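Local atomic coordinates of tyrosine--tRNA ligase (PDB entry 2CYC), a protein that probably catalyses the two-step attachment of tyrosine to tRNA(Tyr), activating the amino acid with ATP before passing it to the acceptor end of the tRNA. Residues A[15-20]-A[220-225]; A[50-55]-A[106-111]. All blocks are in the same frame, centred on the assembly; numbering follows the deposited sequence.

How the interactions relate
Strand 15-19 comes early in the chain. Interaction 1 pairs it with the end of strand 214-223, closing a loop of 199 residues. Those residues include the parallel strands 36-40, 69-72, 117-120 and 183-187. Interaction 2 lies wholly within that loop. It closes a smaller one by bringing helix 48-63 against the C-terminal end of helix 87-108. The loops therefore nest and do not cross. Interaction 1 adds an antiparallel strand to the sheet, and interaction 2 packs two helices together. Their centres are about 16 Å apart, but the contacts touch: the His223 ring packs on Met53 and Ala54 of helix 48-63.

Interaction 1 (A[15-20]-A[220-225]); sequences TEEVLT and AVHHHL
With chi1 at 178°, Glu17 swings CG opposite its own N and runs on extended, while His222 turns CG beside its own backbone N (chi1 -54°). The two side chains run side by side. His222 ND1 donates to Glu17 OE2 at 2.9 Å. ND1 meets the oxygen on its anti side, somewhat out of the carboxylate plane, and the oxygen lies near the ring plane. The carboxylate is turned 61° from the ring. Glu17 OE2 also forms a salt bridge with Arg191, and His222 NE2 bonds to His194, so the imidazole is held at both nitrogens. Leu19 CD1 reaches the edge of the same ring, 4.0 Å from CE1 of His222.

The strands are antiparallel, with a classic beta bulge at Glu16 and Glu17. His222 O accepts from both Glu16 N (2.6 Å) and Glu17 N (3.2 Å). Beyond the bulge the pairing is regular, with Leu19 N bonded to Ala220 O at 2.8 Å. On the other face, Val18 CG2 meets Val221 CG1 at 4.1 Å. A water links Glu16 OE2 to Leu225 N.

The side chain of His222 is about 6 Å from that of Gln190, which binds L-tyrosine. Strand 15-19 flanks strand 214-223, whose parallel neighbour is strand 183-187. Helices 3-11 and 48-63 cover the face of Val18 and Val221. Helix 191-200 packs against the face of Leu19, Ala220 and His222.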
ATOM      1  N   THR A  15     -10.074  28.675 -11.501  1.00 16.22           N
ATOM      2  CA  THR A  15      -8.724  28.120 -11.469  1.00 21.51           C
ATOM      3  C   THR A  15      -7.866  29.026 -10.583  1.00 22.91           C
ATOM      4  O   THR A  15      -7.940  30.251 -10.686  1.00 25.72           O
ATOM      5  CB  THR A  15      -8.072  28.089 -12.860  1.00 17.47           C
ATOM      6  OG1 THR A  15      -8.743  27.131 -13.682  1.00 19.11           O
ATOM      7  CG2 THR A  15      -6.592  27.728 -12.746  1.00 14.36           C
ATOM      8  N   GLU A  16      -7.058  28.425  -9.721  1.00 22.42           N
ATOM      9  CA  GLU A  16      -6.189  29.195  -8.843  1.00 22.02           C
ATOM     10  C   GLU A  16      -4.723  28.916  -9.157  1.00 23.01           C
ATOM     11  O   GLU A  16      -3.864  29.777  -8.995  1.00 20.26           O
ATOM     12  CB  GLU A  16      -6.475  28.853  -7.374  1.00 22.39           C
ATOM     13  CG  GLU A  16      -5.482  29.473  -6.392  1.00 28.97           C
ATOM     14  CD  GLU A  16      -5.856  29.237  -4.932  1.00 39.28           C
ATOM     15  OE1 GLU A  16      -4.981  29.430  -4.059  1.00 40.60           O
ATOM     16  OE2 GLU A  16      -7.020  28.869  -4.656  1.00 39.47           O
ATOM     17  N   GLU A  17      -4.443  27.708  -9.620  1.00 20.80           N
ATOM     18  CA  GLU A  17      -3.073  27.336  -9.924  1.00 21.64           C
ATOM     19  C   GLU A  17      -3.004  26.295 -11.034  1.00 20.19           C
ATOM     20  O   GLU A  17      -3.846  25.399 -11.112  1.00 17.21           O
ATOM     21  CB  GLU A  17      -2.400  26.767  -8.657  1.00 15.72           C
ATOM     22  CG  GLU A  17      -0.952  26.290  -8.846  1.00 17.32           C
ATOM     23  CD  GLU A  17      -0.377  25.599  -7.606  1.00 19.46           C
ATOM     24  OE1 GLU A  17       0.745  25.958  -7.206  1.00 26.40           O
ATOM     25  OE2 GLU A  17      -1.024  24.685  -7.037  1.00 17.41           O
ATOM     26  N   VAL A  18      -1.992  26.423 -11.885  1.00 18.41           N
ATOM     27  CA  VAL A  18      -1.766  25.455 -12.944  1.00 21.68           C
ATOM     28  C   VAL A  18      -0.294  25.076 -12.926  1.00 23.44           C
ATOM     29  O   VAL A  18       0.573  25.948 -12.994  1.00 22.20           O
ATOM     30  CB  VAL A  18      -2.104  26.016 -14.343  1.00 20.81           C
ATOM     31  CG1 VAL A  18      -1.732  24.976 -15.422  1.00 18.61           C
ATOM     32  CG2 VAL A  18      -3.580  26.330 -14.431  1.00 15.35           C
ATOM     33  N   LEU A  19      -0.015  23.779 -12.798  1.00 18.29           N
ATOM     34  CA  LEU A  19       1.361  23.285 -12.818  1.00 21.13           C
ATOM     35  C   LEU A  19       1.514  22.413 -14.070  1.00 19.89           C
ATOM     36  O   LEU A  19       1.135  21.240 -14.044  1.00 19.51           O
ATOM     37  CB  LEU A  19       1.657  22.429 -11.577  1.00 18.03           C
ATOM     38  CG  LEU A  19       1.396  23.058 -10.207  1.00 21.05           C
ATOM     39  CD1 LEU A  19       1.561  22.019  -9.107  1.00 15.63           C
ATOM     40  CD2 LEU A  19       2.346  24.230 -10.003  1.00 13.90           C
ATOM     41  N   THR A  20       2.012  22.968 -15.179  1.00 21.29           N
ATOM     42  CA  THR A  20       2.430  24.368 -15.310  1.00 21.89           C
ATOM     43  C   THR A  20       1.848  24.858 -16.641  1.00 23.99           C
ATOM     44  O   THR A  20       1.493  24.049 -17.512  1.00 16.09           O
ATOM     45  CB  THR A  20       3.972  24.518 -15.424  1.00 24.32           C
ATOM     46  OG1 THR A  20       4.413  23.910 -16.647  1.00 26.40           O
ATOM     47  CG2 THR A  20       4.690  23.860 -14.241  1.00 18.73           C
ATOM     48  N   ALA A 220      -1.413  19.791 -13.752  1.00 17.45           N
ATOM     49  CA  ALA A 220      -2.292  19.891 -12.590  1.00 17.63           C
ATOM     50  C   ALA A 220      -3.039  21.221 -12.652  1.00 18.74           C
ATOM     51  O   ALA A 220      -2.428  22.269 -12.874  1.00 18.23           O
ATOM     52  CB  ALA A 220      -1.470  19.816 -11.299  1.00 20.22           C
ATOM     53  N   VAL A 221      -4.358  21.179 -12.480  1.00 15.51           N
ATOM     54  CA  VAL A 221      -5.166  22.401 -12.503  1.00 13.03           C
ATOM     55  C   VAL A 221      -5.989  22.404 -11.224  1.00 16.97           C
ATOM     56  O   VAL A 221      -6.837  21.530 -11.005  1.00 15.35           O
ATOM     57  CB  VAL A 221      -6.090  22.466 -13.766  1.00 13.78           C
ATOM     58  CG1 VAL A 221      -6.818  23.822 -13.827  1.00 11.17           C
ATOM     59  CG2 VAL A 221      -5.240  22.295 -15.033  1.00 13.41           C
ATOM     60  N   HIS A 222      -5.728  23.400 -10.379  1.00 12.90           N
ATOM     61  CA  HIS A 222      -6.380  23.504  -9.078  1.00 14.58           C
ATOM     62  C   HIS A 222      -7.333  24.672  -8.985  1.00 18.35           C
ATOM     63  O   HIS A 222      -6.998  25.802  -9.361  1.00 16.43           O
ATOM     64  CB  HIS A 222      -5.303  23.608  -7.992  1.00 14.73           C
ATOM     65  CG  HIS A 222      -4.304  22.495  -8.046  1.00 19.17           C
ATOM     66  ND1 HIS A 222      -2.942  22.709  -7.989  1.00 21.12           N
ATOM     67  CD2 HIS A 222      -4.468  21.163  -8.238  1.00 16.39           C
ATOM     68  CE1 HIS A 222      -2.311  21.558  -8.154  1.00 12.53           C
ATOM     69  NE2 HIS A 222      -3.215  20.605  -8.307  1.00 18.42           N
ATOM     70  N   HIS A 223      -8.535  24.411  -8.485  1.00 15.79           N
ATOM     71  CA  HIS A 223      -9.478  25.498  -8.383  1.00 21.15           C
ATOM     72  C   HIS A 223      -9.584  26.007  -6.971  1.00 17.08           C
ATOM     73  O   HIS A 223      -9.265  25.304  -6.019  1.00 17.41           O
ATOM     74  CB  HIS A 223     -10.858  25.101  -8.926  1.00 19.98           C
ATOM     75  CG  HIS A 223     -11.502  23.955  -8.214  1.00 19.93           C
ATOM     76  ND1 HIS A 223     -11.844  22.783  -8.858  1.00 19.09           N
ATOM     77  CD2 HIS A 223     -11.957  23.836  -6.943  1.00 16.51           C
ATOM     78  CE1 HIS A 223     -12.487  21.993  -8.014  1.00 18.97           C
ATOM     79  NE2 HIS A 223     -12.570  22.609  -6.847  1.00 19.56           N
ATOM     80  N   HIS A 224     -10.024  27.250  -6.865  1.00 16.72           N
ATOM     81  CA  HIS A 224     -10.189  27.938  -5.594  1.00 19.92           C
ATOM     82  C   HIS A 224     -11.145  27.194  -4.656  1.00 21.86           C
ATOM     83  O   HIS A 224     -12.151  26.624  -5.094  1.00 16.61           O
ATOM     84  CB  HIS A 224     -10.716  29.351  -5.878  1.00 19.05           C
ATOM     85  CG  HIS A 224     -11.033  30.147  -4.651  1.00 23.03           C
ATOM     86  ND1 HIS A 224     -10.060  30.732  -3.869  1.00 21.20           N
ATOM     87  CD2 HIS A 224     -12.219  30.473  -4.084  1.00 21.64           C
ATOM     88  CE1 HIS A 224     -10.633  31.388  -2.875  1.00 19.51           C
ATOM     89  NE2 HIS A 224     -11.943  31.247  -2.984  1.00 22.98           N
ATOM     90  N   LEU A 225     -10.819  27.190  -3.367  1.00 17.64           N
ATOM     91  CA  LEU A 225     -11.677  26.547  -2.379  1.00 19.16           C
ATOM     92  C   LEU A 225     -12.603  27.598  -1.759  1.00 19.24           C
ATOM     93  O   LEU A 225     -12.145  28.503  -1.070  1.00 20.71           O
ATOM     94  CB  LEU A 225     -10.830  25.897  -1.284  1.00 20.55           C
ATOM     95  CG  LEU A 225      -9.805  24.837  -1.704  1.00 21.17           C
ATOM     96  CD1 LEU A 225      -9.042  24.366  -0.462  1.00 22.10           C
ATOM     97  CD2 LEU A 225     -10.516  23.661  -2.378  1.00 17.37           C
TER
HETATM   98  O   HOH W   1      -8.218  28.025  -2.376  1.00 20.69           O

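Interaction 2 (A[50-55]-A[106-111]); sequences TGLMAG and IEVMGG
Gly55 and Ile106 bring the two backbones to 4.1 Å between their CA atoms. Residues 50-55 form part of helix 48-63, with a wider pi-type turn at 50-53. Residues 106-108 belong to the last turn of helix 87-108. Met109 is the first residue to leave helical geometry, and Gly110 follows with a positive phi of 87°. No hydrogen bond crosses between the segments.

Gly55 has no side chain, and the backbones come close there. Ile106 CG1 lies 4.1 Å from Gly55 CA, and Met109 CB rests 3.8 Å from Gly55 C.

Met109 points toward the helix and buries more area in the contact than any other residue here. Its chain starts with CG beside the backbone N (chi1 -64°), then bends at both later torsions. This bent path lays Met109 CG 3.5 Å from Leu52 O and brings CE near the same carbonyl oxygen. Met109 SD lies 3.9 Å from Leu52 CD2. These two side chains cross at about a right angle. Leu52 CD2 also touches Val108 CG2, at 4.1 Å. Ile296 of helix 288-297 packs on Leu52 as well, and Arg299 touches Met109.

The end of helix 87-108 is a Schellman motif with Gly110 as its C-prime residue. Gly111 N bonds to Ile106 O at 2.8 Å, and Gly110 N bonds to Glu107 O. The contact thus packs helix 48-63 against the Schellman-capped C-terminal end of helix 87-108, in the Rossmann-type catalytic domain of class I synthetases.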
ATOM      1  N   THR A  50     -17.911  22.016  -4.078  1.00 28.07           N
ATOM      2  CA  THR A  50     -17.782  20.742  -4.781  1.00 24.23           C
ATOM      3  C   THR A  50     -18.492  20.740  -6.134  1.00 27.08           C
ATOM      4  O   THR A  50     -17.902  20.403  -7.163  1.00 23.13           O
ATOM      5  CB  THR A  50     -18.350  19.608  -3.916  1.00 19.97           C
ATOM      6  OG1 THR A  50     -17.780  19.698  -2.609  1.00 20.05           O
ATOM      7  CG2 THR A  50     -18.012  18.249  -4.499  1.00 20.53           C
ATOM      8  N   GLY A  51     -19.763  21.123  -6.131  1.00 22.64           N
ATOM      9  CA  GLY A  51     -20.512  21.123  -7.370  1.00 22.08           C
ATOM     10  C   GLY A  51     -20.226  22.264  -8.327  1.00 27.00           C
ATOM     11  O   GLY A  51     -19.862  22.024  -9.485  1.00 28.76           O
ATOM     12  N   LEU A  52     -20.373  23.502  -7.852  1.00 20.53           N
ATOM     13  CA  LEU A  52     -20.181  24.674  -8.705  1.00 20.30           C
ATOM     14  C   LEU A  52     -18.770  24.940  -9.214  1.00 17.45           C
ATOM     15  O   LEU A  52     -18.582  25.183 -10.401  1.00 20.45           O
ATOM     16  CB  LEU A  52     -20.723  25.932  -8.008  1.00 16.87           C
ATOM     17  CG  LEU A  52     -22.160  25.789  -7.495  1.00 26.17           C
ATOM     18  CD1 LEU A  52     -22.729  27.175  -7.242  1.00 21.61           C
ATOM     19  CD2 LEU A  52     -23.025  25.035  -8.516  1.00 18.23           C
ATOM     20  N   MET A  53     -17.777  24.898  -8.337  1.00 15.90           N
ATOM     21  CA  MET A  53     -16.416  25.164  -8.775  1.00 19.78           C
ATOM     22  C   MET A  53     -15.902  24.055  -9.693  1.00 22.62           C
ATOM     23  O   MET A  53     -15.325  24.332 -10.742  1.00 20.81           O
ATOM     24  CB  MET A  53     -15.507  25.349  -7.560  1.00 16.59           C
ATOM     25  CG  MET A  53     -15.969  26.489  -6.643  1.00 19.68           C
ATOM     26  SD  MET A  53     -15.881  28.141  -7.428  1.00 25.63           S
ATOM     27  CE  MET A  53     -17.544  28.329  -8.049  1.00 15.10           C
ATOM     28  N   ALA A  54     -16.110  22.801  -9.313  1.00 18.20           N
ATOM     29  CA  ALA A  54     -15.674  21.693 -10.164  1.00 20.38           C
ATOM     30  C   ALA A  54     -16.487  21.724 -11.464  1.00 16.02           C
ATOM     31  O   ALA A  54     -15.958  21.523 -12.549  1.00 16.20           O
ATOM     32  CB  ALA A  54     -15.889  20.360  -9.452  1.00 16.17           C
ATOM     33  N   GLY A  55     -17.783  21.988 -11.332  1.00 19.40           N
ATOM     34  CA  GLY A  55     -18.660  22.041 -12.485  1.00 19.10           C
ATOM     35  C   GLY A  55     -18.242  23.116 -13.455  1.00 20.91           C
ATOM     36  O   GLY A  55     -18.237  22.892 -14.668  1.00 20.05           O
ATOM     37  N   ILE A 106     -22.826  20.440 -12.985  1.00 25.02           N
ATOM     38  CA  ILE A 106     -22.095  20.714 -14.219  1.00 23.88           C
ATOM     39  C   ILE A 106     -23.027  21.452 -15.181  1.00 22.83           C
ATOM     40  O   ILE A 106     -22.643  22.418 -15.837  1.00 21.70           O
ATOM     41  CB  ILE A 106     -21.618  19.393 -14.867  1.00 17.55           C
ATOM     42  CG1 ILE A 106     -20.529  18.760 -13.995  1.00 12.85           C
ATOM     43  CG2 ILE A 106     -21.112  19.646 -16.280  1.00 21.25           C
ATOM     44  CD1 ILE A 106     -20.238  17.322 -14.327  1.00 15.40           C
ATOM     45  N   GLU A 107     -24.268  21.000 -15.234  1.00 22.96           N
ATOM     46  CA  GLU A 107     -25.252  21.596 -16.108  1.00 25.93           C
ATOM     47  C   GLU A 107     -25.543  23.066 -15.797  1.00 22.87           C
ATOM     48  O   GLU A 107     -25.533  23.890 -16.706  1.00 25.17           O
ATOM     49  CB  GLU A 107     -26.527  20.775 -16.044  1.00 31.37           C
ATOM     50  CG  GLU A 107     -27.643  21.266 -16.915  1.00 36.48           C
ATOM     51  CD  GLU A 107     -28.839  20.356 -16.809  1.00 48.75           C
ATOM     52  OE1 GLU A 107     -28.779  19.234 -17.358  1.00 51.20           O
ATOM     53  OE2 GLU A 107     -29.828  20.755 -16.159  1.00 55.45           O
ATOM     54  N   VAL A 108     -25.788  23.414 -14.533  1.00 20.38           N
ATOM     55  CA  VAL A 108     -26.061  24.820 -14.222  1.00 22.89           C
ATOM     56  C   VAL A 108     -24.846  25.710 -14.427  1.00 20.44           C
ATOM     57  O   VAL A 108     -24.989  26.920 -14.590  1.00 24.01           O
ATOM     58  CB  VAL A 108     -26.565  25.042 -12.778  1.00 23.21           C
ATOM     59  CG1 VAL A 108     -27.842  24.245 -12.543  1.00 23.96           C
ATOM     60  CG2 VAL A 108     -25.486  24.676 -11.787  1.00 24.43           C
ATOM     61  N   MET A 109     -23.651  25.128 -14.407  1.00 19.48           N
ATOM     62  CA  MET A 109     -22.447  25.927 -14.628  1.00 20.83           C
ATOM     63  C   MET A 109     -22.133  25.980 -16.121  1.00 23.50           C
ATOM     64  O   MET A 109     -21.052  26.401 -16.526  1.00 22.87           O
ATOM     65  CB  MET A 109     -21.255  25.354 -13.849  1.00 17.78           C
ATOM     66  CG  MET A 109     -21.450  25.403 -12.338  1.00 18.58           C
ATOM     67  SD  MET A 109     -22.068  27.032 -11.775  1.00 24.22           S
ATOM     68  CE  MET A 109     -20.560  28.021 -11.892  1.00 15.33           C
ATOM     69  N   GLY A 110     -23.082  25.533 -16.939  1.00 20.82           N
ATOM     70  CA  GLY A 110     -22.893  25.589 -18.380  1.00 20.30           C
ATOM     71  C   GLY A 110     -22.184  24.446 -19.078  1.00 22.31           C
ATOM     72  O   GLY A 110     -21.852  24.554 -20.257  1.00 23.88           O
ATOM     73  N   GLY A 111     -21.929  23.357 -18.366  1.00 20.02           N
ATOM     74  CA  GLY A 111     -21.268  22.234 -19.002  1.00 22.87           C
ATOM     75  C   GLY A 111     -22.311  21.257 -19.518  1.00 20.49           C
ATOM     76  O   GLY A 111     -23.492  21.402 -19.224  1.00 20.04           O
TER